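Local coordinates for AB hydrolase-1 domain-containing protein (Streptococcus mutans, PDB 4L9A) that probably acts as a carboxylesterase of the alpha/beta hydrolase fold, cleaving ester bonds in an oral pathogen that causes dental caries, at residues A[31-36]-A[101-106]; A[71-76]-A[105-110]; A[146-151]-A[241-246]; A[154-159]-A[163-168]; A[260-265]-A[279-284]. All coordinates share one frame; numbering follows the deposited sequence.

Contact 1 (A[31-36]-A[101-106]); sequences GPIYTC and LMIFEH
Ile103, projecting from helix 93-106, drops its branched side chain between Ile33 and Thr35, two residues that face the helix from alternate positions of strand 33-38. CD1 of Ile103 reaches CG2 of Ile33 at 3.7 Å, where the two isoleucines cross at about a right angle. A second branch of the same residue does the rest: CG2 of Ile103 meets CG2 of Thr35 methyl to methyl, 3.9 Å apart. Thr35 can offer a methyl here because its CG2 lies anti to the carbonyl carbon (chi1 66° for OG1), while OG1 is hydrogen-bonded to the carbonyl oxygen of Glu24 on the neighbouring edge strand 22-26. The polar end of the threonine thus serves the sheet and its apolar end serves the helix. Leu73 and Ile75 of strand 71-75 also touch Ile103, and Ile33, Thr35 and Ile103 are all buried. Aliphatic side chains of a helix laid over a central sheet in this way form the layered hydrophobic core characteristic of the alpha/beta hydrolase fold.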
# COMPACT_ATOMS: atom_id res chain seq x y z
N GLY A 31 -7.42 17.66 -5.05
CA GLY A 31 -8.56 17.82 -4.16
C GLY A 31 -8.24 17.17 -2.83
O GLY A 31 -7.11 16.72 -2.61
N PRO A 32 -9.23 17.11 -1.93
CA PRO A 32 -8.92 16.65 -0.57
C PRO A 32 -8.56 15.18 -0.53
O PRO A 32 -9.10 14.37 -1.30
CB PRO A 32 -10.23 16.92 0.19
CG PRO A 32 -10.90 18.05 -0.59
CD PRO A 32 -10.57 17.72 -2.03
N ILE A 33 -7.63 14.85 0.35
CA ILE A 33 -7.21 13.46 0.50
C ILE A 33 -7.36 13.07 1.96
O ILE A 33 -6.89 13.77 2.84
CB ILE A 33 -5.76 13.27 0.04
CG1 ILE A 33 -5.64 13.62 -1.45
CG2 ILE A 33 -5.28 11.81 0.29
CD1 ILE A 33 -6.32 12.58 -2.41
N TYR A 34 -8.03 11.96 2.22
CA TYR A 34 -8.21 11.47 3.58
C TYR A 34 -6.94 10.87 4.17
O TYR A 34 -6.29 9.98 3.57
CB TYR A 34 -9.33 10.43 3.59
CG TYR A 34 -9.67 9.85 4.94
CD1 TYR A 34 -10.56 10.49 5.79
CD2 TYR A 34 -9.14 8.61 5.34
CE1 TYR A 34 -10.90 9.95 7.01
CE2 TYR A 34 -9.49 8.05 6.56
CZ TYR A 34 -10.36 8.73 7.40
OH TYR A 34 -10.71 8.20 8.61
N THR A 35 -6.57 11.35 5.35
CA THR A 35 -5.41 10.84 6.06
C THR A 35 -5.75 10.53 7.51
O THR A 35 -6.70 11.10 8.07
CB THR A 35 -4.26 11.87 6.08
OG1 THR A 35 -4.66 13.01 6.85
CG2 THR A 35 -3.89 12.32 4.67
N CYS A 36 -4.97 9.63 8.10
CA CYS A 36 -5.00 9.39 9.54
C CYS A 36 -3.58 9.50 10.04
O CYS A 36 -2.65 8.98 9.41
CB CYS A 36 -5.54 8.00 9.85
SG CYS A 36 -7.21 7.72 9.26
N LEU A 101 3.53 13.97 -1.52
CA LEU A 101 4.60 14.84 -1.00
C LEU A 101 4.09 16.11 -0.31
O LEU A 101 4.70 16.60 0.64
CB LEU A 101 5.59 15.19 -2.11
CG LEU A 101 6.39 14.00 -2.63
CD1 LEU A 101 7.10 14.39 -3.93
CD2 LEU A 101 7.39 13.52 -1.58
N MSE A 102 2.99 16.66 -0.81
CA MSE A 102 2.35 17.79 -0.15
C MSE A 102 1.85 17.36 1.21
O MSE A 102 1.94 18.11 2.19
CB MSE A 102 1.16 18.26 -0.96
CG MSE A 102 1.46 19.28 -2.01
SE MSE A 102 -0.23 20.18 -2.38
CE MSE A 102 -0.58 20.89 -0.58
N ILE A 103 1.29 16.17 1.26
CA ILE A 103 0.82 15.60 2.51
C ILE A 103 2.00 15.40 3.45
O ILE A 103 1.91 15.71 4.64
CB ILE A 103 0.03 14.29 2.29
CG1 ILE A 103 -1.24 14.59 1.47
CG2 ILE A 103 -0.34 13.65 3.62
CD1 ILE A 103 -2.05 13.36 1.07
N PHE A 104 3.13 14.93 2.93
CA PHE A 104 4.32 14.79 3.77
C PHE A 104 4.67 16.14 4.39
O PHE A 104 4.95 16.22 5.59
CB PHE A 104 5.53 14.26 2.98
CG PHE A 104 5.61 12.75 2.89
CD1 PHE A 104 4.46 11.98 2.85
CD2 PHE A 104 6.84 12.11 2.87
CE1 PHE A 104 4.53 10.59 2.78
CE2 PHE A 104 6.92 10.73 2.80
CZ PHE A 104 5.76 9.97 2.75
N GLU A 105 4.68 17.19 3.58
CA GLU A 105 5.08 18.52 4.05
C GLU A 105 4.10 19.11 5.06
O GLU A 105 4.43 20.01 5.82
CB GLU A 105 5.26 19.49 2.88
CG GLU A 105 6.31 19.05 1.86
CD GLU A 105 7.64 18.70 2.50
OE1 GLU A 105 8.21 19.57 3.20
OE2 GLU A 105 8.12 17.55 2.30
N HIS A 106 2.88 18.58 5.06
CA HIS A 106 1.83 19.04 5.96
C HIS A 106 2.11 18.64 7.41
O HIS A 106 1.63 19.30 8.33
CB HIS A 106 0.49 18.48 5.50
CG HIS A 106 -0.69 19.01 6.25
ND1 HIS A 106 -1.17 20.30 6.08
CD2 HIS A 106 -1.52 18.42 7.15
CE1 HIS A 106 -2.23 20.48 6.85
NE2 HIS A 106 -2.47 19.35 7.50

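Contact 2 (A[71-76]-A[105-110]); sequences GILTID and EHFKFQ
Strand 71-75 runs beneath the end of helix 93-106 and the turn that follows it, the backbones coming nearest at Leu73 and Phe107, whose CA atoms are 9.1 Å apart. Leu73 fills this gap with a forked contact. With its CG anti to the backbone N (chi1 174°), it presents one methyl to each of two phenylalanines: CD1 of Leu73 lies 3.7 Å from CE2 of Phe107, and CD2 of Leu73 lies 4.1 Å from CE1 of Phe109. The leucine and Phe109 side chains cross at about a right angle. CD2 of His106 sits over one face of the Phe107 ring, 3.7 Å above its plane and offset toward the rim, and this ring also stacks with His37. Phe109 has a cation-pi partner in Lys133, whose NZ also bonds the carbonyl oxygens of Phe107 and Phe109. Strands 71-75 and 111-117 both run parallel to strand 43-47 between them, so the contact belongs to the return half of a beta-alpha-beta crossover of the alpha/beta hydrolase fold.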
# COMPACT_ATOMS: atom_id res chain seq x y z
N GLY A 71 5.63 7.42 14.66
CA GLY A 71 4.59 8.16 13.97
C GLY A 71 3.82 7.28 13.00
O GLY A 71 4.31 6.24 12.57
N ILE A 72 2.60 7.69 12.67
CA ILE A 72 1.78 6.98 11.71
C ILE A 72 1.18 7.99 10.73
O ILE A 72 0.71 9.04 11.14
CB ILE A 72 0.61 6.22 12.40
CG1 ILE A 72 1.12 5.25 13.47
CG2 ILE A 72 -0.25 5.50 11.38
CD1 ILE A 72 1.93 4.07 12.90
N LEU A 73 1.22 7.67 9.44
CA LEU A 73 0.47 8.43 8.46
C LEU A 73 -0.14 7.47 7.47
O LEU A 73 0.57 6.78 6.75
CB LEU A 73 1.37 9.42 7.70
CG LEU A 73 0.74 10.19 6.54
CD1 LEU A 73 -0.49 11.05 6.99
CD2 LEU A 73 1.79 11.08 5.88
N THR A 74 -1.47 7.40 7.45
CA THR A 74 -2.13 6.61 6.43
C THR A 74 -2.76 7.55 5.42
O THR A 74 -3.25 8.64 5.77
CB THR A 74 -3.18 5.66 7.02
OG1 THR A 74 -4.31 6.42 7.49
CG2 THR A 74 -2.60 4.83 8.18
N ILE A 75 -2.77 7.11 4.16
CA ILE A 75 -3.29 7.91 3.06
C ILE A 75 -4.23 7.09 2.18
O ILE A 75 -3.86 6.00 1.71
CB ILE A 75 -2.12 8.45 2.19
CG1 ILE A 75 -1.17 9.30 3.03
CG2 ILE A 75 -2.66 9.26 1.01
CD1 ILE A 75 0.08 9.75 2.27
N ASP A 76 -5.44 7.59 1.96
CA ASP A 76 -6.40 6.94 1.06
C ASP A 76 -6.30 7.53 -0.35
O ASP A 76 -6.43 8.74 -0.52
CB ASP A 76 -7.84 7.08 1.57
CG ASP A 76 -8.10 6.26 2.83
OD1 ASP A 76 -7.12 5.78 3.46
OD2 ASP A 76 -9.29 6.13 3.22
N GLU A 105 4.68 17.19 3.58
CA GLU A 105 5.08 18.52 4.05
C GLU A 105 4.10 19.11 5.06
O GLU A 105 4.43 20.01 5.82
CB GLU A 105 5.26 19.49 2.88
CG GLU A 105 6.31 19.05 1.86
CD GLU A 105 7.64 18.70 2.50
OE1 GLU A 105 8.21 19.57 3.20
OE2 GLU A 105 8.12 17.55 2.30
N HIS A 106 2.88 18.58 5.06
CA HIS A 106 1.83 19.04 5.96
C HIS A 106 2.11 18.64 7.41
O HIS A 106 1.63 19.30 8.33
CB HIS A 106 0.49 18.48 5.50
CG HIS A 106 -0.69 19.01 6.25
ND1 HIS A 106 -1.17 20.30 6.08
CD2 HIS A 106 -1.52 18.42 7.15
CE1 HIS A 106 -2.23 20.48 6.85
NE2 HIS A 106 -2.47 19.35 7.50
N PHE A 107 2.88 17.57 7.61
CA PHE A 107 3.16 17.08 8.97
C PHE A 107 4.62 17.24 9.40
O PHE A 107 5.49 17.52 8.58
CB PHE A 107 2.72 15.63 9.12
CG PHE A 107 1.25 15.42 8.92
CD1 PHE A 107 0.35 15.75 9.92
CD2 PHE A 107 0.77 14.88 7.74
CE1 PHE A 107 -1.01 15.56 9.75
CE2 PHE A 107 -0.59 14.69 7.56
CZ PHE A 107 -1.49 15.04 8.57
N LYS A 108 4.88 17.02 10.69
CA LYS A 108 6.16 17.40 11.30
C LYS A 108 7.31 16.39 11.15
O LYS A 108 8.48 16.78 11.21
CB LYS A 108 5.97 17.75 12.79
CG LYS A 108 5.14 19.00 13.04
CD LYS A 108 4.85 19.18 14.53
CE LYS A 108 4.49 20.63 14.86
NZ LYS A 108 3.35 21.12 14.05
N PHE A 109 6.99 15.11 10.96
CA PHE A 109 8.03 14.08 10.94
C PHE A 109 9.18 14.44 9.99
O PHE A 109 8.95 14.99 8.92
CB PHE A 109 7.46 12.70 10.61
CG PHE A 109 6.94 12.56 9.21
CD1 PHE A 109 5.62 12.86 8.90
CD2 PHE A 109 7.76 12.08 8.19
CE1 PHE A 109 5.13 12.71 7.60
CE2 PHE A 109 7.29 11.92 6.89
CZ PHE A 109 5.96 12.24 6.60
N GLN A 110 10.41 14.15 10.40
CA GLN A 110 11.55 14.46 9.56
C GLN A 110 12.10 13.23 8.81
O GLN A 110 12.73 13.35 7.77
CB GLN A 110 12.66 15.16 10.36
CG GLN A 110 12.37 16.65 10.59
CD GLN A 110 11.95 17.36 9.31
OE1 GLN A 110 12.48 17.08 8.23
NE2 GLN A 110 10.99 18.27 9.42

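Contact 3 (A[146-151]-A[241-246]); sequences VMIYRA and SFREKE
Glu246 OE2 is gripped by two partners, the guanidinium of Arg243 and the hydroxyl of Thr145, and rests against Ile148 of helix 146-151. The salt bridge from NH1 of Arg243 to OE2 of Glu246 measures 2.8 Å; it meets the carboxylate on its syn side, but the N-H...O angle of 134° makes it bent. The other carboxylate oxygen, OE1, whose modelled position is less certain, is hydrogen-bonded to the hydroxyl of Tyr158, and NH2 of Arg243 has a second acidic partner in Glu142, so the buried charges are shared among several groups. Apolar atoms line this cluster of charges. CB of Ile148 lies 3.5 Å from OE2 of Glu246, and CG1 of Ile148 is 3.9 Å from NH1 of Arg243. Selenomethionine Met147 bends at chi3 (83°), which turns its CE back onto the glutamate, 3.4 Å from CD of Glu246. Arg243 occupies the N-cap position of helix 244-248, and Glu246 lies in its first turn. The contact therefore joins the start of that helix, just after strand 235-239, to helix 146-151, while Tyr158 and Leu157 from the loop before helix 159-167 pack alongside.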
# COMPACT_ATOMS: atom_id res chain seq x y z
N VAL A 146 7.00 -4.18 -12.03
CA VAL A 146 6.82 -3.84 -13.43
C VAL A 146 6.57 -5.13 -14.21
O VAL A 146 5.74 -5.16 -15.12
CB VAL A 146 8.06 -3.12 -13.99
CG1 VAL A 146 7.95 -3.00 -15.49
CG2 VAL A 146 8.21 -1.74 -13.34
N MSE A 147 7.26 -6.20 -13.83
CA MSE A 147 7.05 -7.49 -14.48
C MSE A 147 5.60 -7.95 -14.39
O MSE A 147 4.96 -8.22 -15.41
CB MSE A 147 7.96 -8.56 -13.90
CG MSE A 147 7.93 -9.87 -14.67
SE MSE A 147 8.42 -11.38 -13.55
CE MSE A 147 6.68 -11.69 -12.71
N ILE A 148 5.07 -8.07 -13.17
CA ILE A 148 3.71 -8.56 -13.01
C ILE A 148 2.72 -7.57 -13.63
O ILE A 148 1.71 -7.96 -14.20
CB ILE A 148 3.36 -8.85 -11.52
CG1 ILE A 148 2.25 -9.90 -11.41
CG2 ILE A 148 2.97 -7.57 -10.78
CD1 ILE A 148 2.67 -11.27 -11.85
N TYR A 149 3.03 -6.28 -13.55
CA TYR A 149 2.15 -5.26 -14.10
C TYR A 149 2.06 -5.37 -15.62
O TYR A 149 0.96 -5.30 -16.18
CB TYR A 149 2.61 -3.85 -13.71
CG TYR A 149 1.70 -2.79 -14.29
CD1 TYR A 149 0.53 -2.42 -13.63
CD2 TYR A 149 1.99 -2.19 -15.50
CE1 TYR A 149 -0.31 -1.47 -14.16
CE2 TYR A 149 1.15 -1.24 -16.04
CZ TYR A 149 0.01 -0.88 -15.37
OH TYR A 149 -0.82 0.07 -15.90
N ARG A 150 3.20 -5.54 -16.29
CA ARG A 150 3.23 -5.71 -17.74
C ARG A 150 2.46 -6.94 -18.20
O ARG A 150 1.86 -6.94 -19.27
CB ARG A 150 4.67 -5.82 -18.25
CG ARG A 150 5.41 -4.50 -18.38
CD ARG A 150 6.81 -4.68 -18.94
NE ARG A 150 7.53 -3.41 -18.92
CZ ARG A 150 8.81 -3.28 -18.57
NH1 ARG A 150 9.38 -2.09 -18.57
NH2 ARG A 150 9.51 -4.35 -18.21
N ALA A 151 2.50 -8.00 -17.40
CA ALA A 151 1.80 -9.23 -17.73
C ALA A 151 0.32 -9.13 -17.35
O ALA A 151 -0.57 -9.56 -18.08
CB ALA A 151 2.45 -10.41 -17.04
N SER A 241 5.79 -17.68 -1.51
CA SER A 241 7.01 -18.32 -2.01
C SER A 241 7.11 -18.41 -3.53
O SER A 241 8.20 -18.30 -4.08
CB SER A 241 7.18 -19.73 -1.41
OG SER A 241 6.08 -20.56 -1.73
N PHE A 242 5.99 -18.61 -4.23
CA PHE A 242 6.08 -18.82 -5.67
C PHE A 242 6.53 -17.58 -6.47
O PHE A 242 6.85 -17.68 -7.65
CB PHE A 242 4.78 -19.42 -6.23
CG PHE A 242 3.59 -18.51 -6.13
CD1 PHE A 242 3.35 -17.56 -7.11
CD2 PHE A 242 2.70 -18.63 -5.08
CE1 PHE A 242 2.24 -16.72 -7.02
CE2 PHE A 242 1.59 -17.79 -4.99
CZ PHE A 242 1.37 -16.84 -5.96
N ARG A 243 6.58 -16.43 -5.81
CA ARG A 243 7.05 -15.21 -6.46
C ARG A 243 8.50 -14.85 -6.15
O ARG A 243 8.94 -13.75 -6.46
CB ARG A 243 6.15 -14.04 -6.06
CG ARG A 243 4.79 -14.13 -6.69
CD ARG A 243 4.47 -12.83 -7.38
NE ARG A 243 3.53 -12.10 -6.58
CZ ARG A 243 3.19 -10.83 -6.78
NH1 ARG A 243 3.72 -10.10 -7.75
NH2 ARG A 243 2.30 -10.31 -5.96
N GLU A 244 9.25 -15.78 -5.57
CA GLU A 244 10.61 -15.47 -5.11
C GLU A 244 11.53 -14.86 -6.19
O GLU A 244 12.16 -13.82 -5.96
CB GLU A 244 11.26 -16.71 -4.48
CG GLU A 244 12.70 -16.47 -4.01
CD GLU A 244 13.42 -17.77 -3.68
OE1 GLU A 244 13.08 -18.81 -4.26
OE2 GLU A 244 14.33 -17.75 -2.83
N LYS A 245 11.61 -15.51 -7.35
CA LYS A 245 12.51 -15.05 -8.40
C LYS A 245 12.16 -13.64 -8.90
O LYS A 245 13.04 -12.79 -9.07
CB LYS A 245 12.53 -16.03 -9.57
CG LYS A 245 13.53 -15.65 -10.65
CD LYS A 245 13.56 -16.67 -11.78
CE LYS A 245 14.53 -16.23 -12.86
NZ LYS A 245 15.88 -15.94 -12.29
N GLU A 246 10.88 -13.43 -9.15
CA GLU A 246 10.37 -12.12 -9.57
C GLU A 246 10.88 -11.01 -8.64
O GLU A 246 11.46 -10.03 -9.09
CB GLU A 246 8.83 -12.16 -9.58
CG GLU A 246 8.15 -10.78 -9.65
CD GLU A 246 6.65 -10.85 -9.37
OE1 GLU A 246 6.13 -11.97 -9.17
OE2 GLU A 246 5.99 -9.79 -9.33

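Contact 4 (A[154-159]-A[163-168]); sequences SSDLYP and LRRQKL
Leu163 and Pro159 are joined by the one hydrogen bond between residues 154-159 and 163-168: N of Leu163 donates to O of Pro159 at 2.9 Å with an N-H...O angle of 154°. This is the i to i+4 bond of the first turn of helix 159-167, and the leucine side chain follows it back, CG of Leu163 standing 3.4 Å from O of Pro159. Tyr158 is the N-cap residue, and its ring meets that of Phe242 edge to face. OG of Ser155 makes weak hydrogen bonds to the carbonyl oxygens of Gly152 and Ala151. As modelled, Arg165 folds back from the helix over Ser154, but the crowding there makes its position doubtful; the carbonyl oxygen of Ser154 lies over one face of the guanidinium, where the N-H groups do not point at it. Asp156 OD1 is 4.4 Å from NH2 of Arg165, well out of the guanidinium plane; no N-H points at the oxygen, so any attraction is of charge alone. Arg164, on the same helix, is instead secured by a salt bridge to Glu240. On this mostly exposed surface, then, the one well-formed bond is the backbone bond near the N-terminus of helix 159-167, whereas the attraction between Asp156 and Arg165 is probably weakened by solvent.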
# COMPACT_ATOMS: atom_id res chain seq x y z
N SER A 154 -2.75 -12.16 -12.51
CA SER A 154 -3.70 -13.21 -12.88
C SER A 154 -3.76 -13.49 -14.40
O SER A 154 -4.83 -13.82 -14.92
CB SER A 154 -5.11 -12.84 -12.37
OG SER A 154 -5.06 -12.26 -11.07
N SER A 155 -2.64 -13.38 -15.10
CA SER A 155 -2.64 -13.48 -16.56
C SER A 155 -2.02 -14.76 -17.14
O SER A 155 -1.76 -14.84 -18.34
CB SER A 155 -1.94 -12.27 -17.18
OG SER A 155 -0.55 -12.33 -16.95
N ASP A 156 -1.78 -15.74 -16.28
CA ASP A 156 -1.18 -17.02 -16.67
C ASP A 156 0.33 -17.04 -16.44
O ASP A 156 0.93 -18.12 -16.41
CB ASP A 156 -1.51 -17.41 -18.12
CG ASP A 156 -2.95 -17.85 -18.30
OD1 ASP A 156 -3.80 -17.38 -17.52
OD2 ASP A 156 -3.23 -18.66 -19.22
N LEU A 157 0.94 -15.87 -16.29
CA LEU A 157 2.36 -15.79 -15.93
C LEU A 157 2.62 -16.75 -14.78
O LEU A 157 3.54 -17.58 -14.83
CB LEU A 157 2.73 -14.37 -15.50
CG LEU A 157 4.18 -13.90 -15.63
CD1 LEU A 157 4.37 -12.60 -14.84
CD2 LEU A 157 5.19 -14.95 -15.17
N TYR A 158 1.81 -16.61 -13.73
CA TYR A 158 1.80 -17.54 -12.62
C TYR A 158 0.55 -18.38 -12.74
O TYR A 158 -0.55 -17.86 -12.65
CB TYR A 158 1.76 -16.77 -11.29
CG TYR A 158 3.06 -16.12 -10.91
CD1 TYR A 158 4.17 -16.88 -10.55
CD2 TYR A 158 3.18 -14.73 -10.89
CE1 TYR A 158 5.36 -16.28 -10.19
CE2 TYR A 158 4.37 -14.13 -10.54
CZ TYR A 158 5.45 -14.90 -10.18
OH TYR A 158 6.63 -14.29 -9.83
N PRO A 159 0.71 -19.69 -12.98
CA PRO A 159 -0.51 -20.48 -13.10
C PRO A 159 -1.34 -20.42 -11.81
O PRO A 159 -2.57 -20.49 -11.88
CB PRO A 159 0.00 -21.91 -13.39
CG PRO A 159 1.45 -21.90 -12.95
CD PRO A 159 1.93 -20.49 -13.16
N LEU A 163 -5.35 -19.53 -11.73
CA LEU A 163 -6.35 -20.44 -11.17
C LEU A 163 -7.18 -19.76 -10.08
O LEU A 163 -8.40 -19.94 -10.01
CB LEU A 163 -5.68 -21.71 -10.64
CG LEU A 163 -5.14 -22.66 -11.72
CD1 LEU A 163 -4.26 -23.75 -11.10
CD2 LEU A 163 -6.29 -23.26 -12.50
N ARG A 164 -6.53 -18.95 -9.25
CA ARG A 164 -7.25 -18.28 -8.18
C ARG A 164 -8.32 -17.34 -8.76
O ARG A 164 -9.47 -17.36 -8.34
CB ARG A 164 -6.30 -17.52 -7.25
CG ARG A 164 -5.28 -18.41 -6.52
CD ARG A 164 -4.40 -17.56 -5.61
NE ARG A 164 -3.34 -18.33 -4.96
CZ ARG A 164 -2.42 -17.80 -4.16
NH1 ARG A 164 -2.42 -16.49 -3.92
NH2 ARG A 164 -1.49 -18.58 -3.61
N ARG A 165 -7.93 -16.53 -9.75
CA ARG A 165 -8.83 -15.58 -10.38
C ARG A 165 -9.97 -16.30 -11.08
O ARG A 165 -11.10 -15.82 -11.13
CB ARG A 165 -8.09 -14.71 -11.39
CG ARG A 165 -8.28 -15.14 -12.84
CD ARG A 165 -7.00 -14.94 -13.63
NE ARG A 165 -7.11 -15.29 -15.05
CZ ARG A 165 -7.25 -14.40 -16.03
NH1 ARG A 165 -7.30 -13.10 -15.75
NH2 ARG A 165 -7.33 -14.81 -17.29
N GLN A 166 -9.66 -17.47 -11.64
CA GLN A 166 -10.64 -18.19 -12.43
C GLN A 166 -11.70 -18.80 -11.52
O GLN A 166 -12.85 -18.98 -11.92
CB GLN A 166 -9.96 -19.26 -13.27
CG GLN A 166 -9.95 -20.63 -12.64
CD GLN A 166 -10.52 -21.67 -13.56
OE1 GLN A 166 -9.85 -22.14 -14.47
NE2 GLN A 166 -11.79 -22.04 -13.34
N LYS A 167 -11.31 -19.10 -10.28
CA LYS A 167 -12.24 -19.63 -9.30
C LYS A 167 -13.27 -18.58 -8.90
O LYS A 167 -14.42 -18.90 -8.59
CB LYS A 167 -11.49 -20.11 -8.05
CG LYS A 167 -12.38 -20.78 -7.02
CD LYS A 167 -11.58 -21.29 -5.84
CE LYS A 167 -12.42 -22.22 -4.98
NZ LYS A 167 -13.70 -21.57 -4.57
N LEU A 168 -12.85 -17.32 -8.92
CA LEU A 168 -13.70 -16.21 -8.50
C LEU A 168 -14.44 -15.60 -9.70
O LEU A 168 -14.07 -14.54 -10.20
CB LEU A 168 -12.87 -15.15 -7.77
CG LEU A 168 -12.00 -15.74 -6.66
CD1 LEU A 168 -11.05 -14.71 -6.06
CD2 LEU A 168 -12.86 -16.39 -5.57

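Contact 5 (A[260-265]-A[279-284]); sequences KLILCG and LEKVEQ
Lys260 keeps its chain extended until chi4 (-43°), where a final bend swings NZ aside and leaves CE to meet Gln284, which itself stretches out from helix 275-287 with CG anti to the backbone N (chi1 165°). The side chains cross at about a right angle, and CE of Lys260 comes 3.6 Å from OE1 of Gln284, the amide meeting a methylene next to the ammonium group. One helical turn earlier, Lys281 is kinked at chi2, and CG of Lys281 lies 4.2 Å from CG1 of Ile262, the two chains passing obliquely. Here the lysine contributes the aliphatic part of its stem; the Lys281 side chain also touches Phe238 of the adjacent strand 235-239. Ile262 and Lys260 are alternate residues of strand 260-263, both turned toward the helix, and their backbones are bonded to strand 235-239, so the strand is held by the sheet. The two ammonium groups stay apart, with NZ of Lys260 6.9 Å from NZ of Lys281. Long polar side chains thus pack by their methylenes at the outermost strand of the sheet, and with neither a hydrogen bond nor an ion pair between the two segments the contact is mainly van der Waals in character.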
# COMPACT_ATOMS: atom_id res chain seq x y z
N LYS A 260 15.98 -7.59 3.02
CA LYS A 260 15.60 -9.01 3.04
C LYS A 260 14.39 -9.30 2.16
O LYS A 260 13.50 -8.46 2.00
CB LYS A 260 15.27 -9.48 4.46
CG LYS A 260 16.34 -9.21 5.52
CD LYS A 260 16.00 -9.94 6.82
CE LYS A 260 17.06 -9.70 7.89
NZ LYS A 260 18.42 -9.78 7.31
N LEU A 261 14.35 -10.51 1.60
CA LEU A 261 13.13 -11.03 1.00
C LEU A 261 12.63 -12.16 1.89
O LEU A 261 13.32 -13.16 2.08
CB LEU A 261 13.39 -11.54 -0.42
CG LEU A 261 12.23 -12.27 -1.12
CD1 LEU A 261 11.04 -11.34 -1.28
CD2 LEU A 261 12.68 -12.85 -2.47
N ILE A 262 11.44 -11.98 2.44
CA ILE A 262 10.82 -12.95 3.34
C ILE A 262 9.69 -13.68 2.61
O ILE A 262 8.72 -13.06 2.17
CB ILE A 262 10.24 -12.25 4.60
CG1 ILE A 262 11.33 -11.45 5.31
CG2 ILE A 262 9.63 -13.28 5.56
CD1 ILE A 262 12.63 -12.24 5.54
N LEU A 263 9.81 -15.00 2.47
CA LEU A 263 8.76 -15.78 1.82
C LEU A 263 7.81 -16.34 2.87
O LEU A 263 8.24 -17.01 3.80
CB LEU A 263 9.36 -16.92 0.97
CG LEU A 263 10.36 -16.57 -0.14
CD1 LEU A 263 10.78 -17.82 -0.97
CD2 LEU A 263 9.77 -15.50 -1.04
N CYS A 264 6.51 -16.04 2.74
CA CYS A 264 5.51 -16.47 3.71
C CYS A 264 4.11 -16.26 3.13
O CYS A 264 3.95 -15.60 2.09
CB CYS A 264 5.64 -15.66 5.00
SG CYS A 264 5.31 -13.88 4.75
N GLY A 265 3.10 -16.79 3.80
CA GLY A 265 1.71 -16.54 3.45
C GLY A 265 1.10 -17.46 2.40
O GLY A 265 1.81 -18.12 1.65
N LEU A 279 6.30 -7.45 11.96
CA LEU A 279 6.77 -6.67 13.09
C LEU A 279 8.15 -7.10 13.56
O LEU A 279 9.01 -6.28 13.90
CB LEU A 279 5.77 -6.74 14.25
CG LEU A 279 4.76 -5.59 14.28
CD1 LEU A 279 5.46 -4.28 14.62
CD2 LEU A 279 4.00 -5.46 12.97
N GLU A 280 8.37 -8.41 13.57
CA GLU A 280 9.67 -8.95 13.94
C GLU A 280 10.79 -8.37 13.04
O GLU A 280 11.80 -7.88 13.53
CB GLU A 280 9.62 -10.48 13.83
CG GLU A 280 10.71 -11.23 14.54
CD GLU A 280 10.48 -12.73 14.47
OE1 GLU A 280 9.30 -13.15 14.42
OE2 GLU A 280 11.48 -13.48 14.44
N LYS A 281 10.59 -8.42 11.73
CA LYS A 281 11.55 -7.83 10.79
C LYS A 281 11.66 -6.31 10.94
O LYS A 281 12.75 -5.75 10.84
CB LYS A 281 11.16 -8.16 9.35
CG LYS A 281 11.03 -9.65 9.09
CD LYS A 281 12.22 -10.39 9.64
CE LYS A 281 11.94 -11.88 9.71
NZ LYS A 281 12.98 -12.57 10.50
N VAL A 282 10.54 -5.65 11.18
CA VAL A 282 10.55 -4.20 11.33
C VAL A 282 11.37 -3.78 12.55
O VAL A 282 12.20 -2.88 12.47
CB VAL A 282 9.13 -3.62 11.44
CG1 VAL A 282 9.16 -2.30 12.18
CG2 VAL A 282 8.53 -3.45 10.06
N GLU A 283 11.12 -4.43 13.68
CA GLU A 283 11.83 -4.14 14.91
C GLU A 283 13.33 -4.33 14.71
O GLU A 283 14.14 -3.52 15.16
CB GLU A 283 11.33 -5.03 16.04
CG GLU A 283 10.00 -4.57 16.63
CD GLU A 283 9.25 -5.68 17.33
OE1 GLU A 283 9.80 -6.80 17.42
OE2 GLU A 283 8.12 -5.44 17.79
N GLN A 284 13.69 -5.41 14.02
CA GLN A 284 15.09 -5.71 13.74
C GLN A 284 15.71 -4.64 12.86
O GLN A 284 16.85 -4.23 13.07
CB GLN A 284 15.21 -7.08 13.09
CG GLN A 284 16.55 -7.36 12.44
CD GLN A 284 16.63 -8.74 11.83
OE1 GLN A 284 15.68 -9.20 11.20
NE2 GLN A 284 17.76 -9.41 12.01

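How the contacts relate
Contacts 1 and 2 form one region: their centres are 8 Å apart, they share helix 93-106, and strands 33-38 and 71-75 are hydrogen-bonded neighbours in the eight-stranded sheet. Contact 5 lies at that sheet's far edge, on strand 260-263, its centre about 28 Å from that of contact 1. Contacts 3 and 4, with centres 13 Å apart, meet through Tyr158 and Leu157; the chain makes contact 4 between the two segments of contact 3. Contact 3 also touches contact 5, where Glu244 and Ser241 pack on Leu261 and Leu263. Contacts 1 and 2, first in sequence, pack an early helix on one half of the sheet, while contact 5 packs helix 275-287 on its outermost strand.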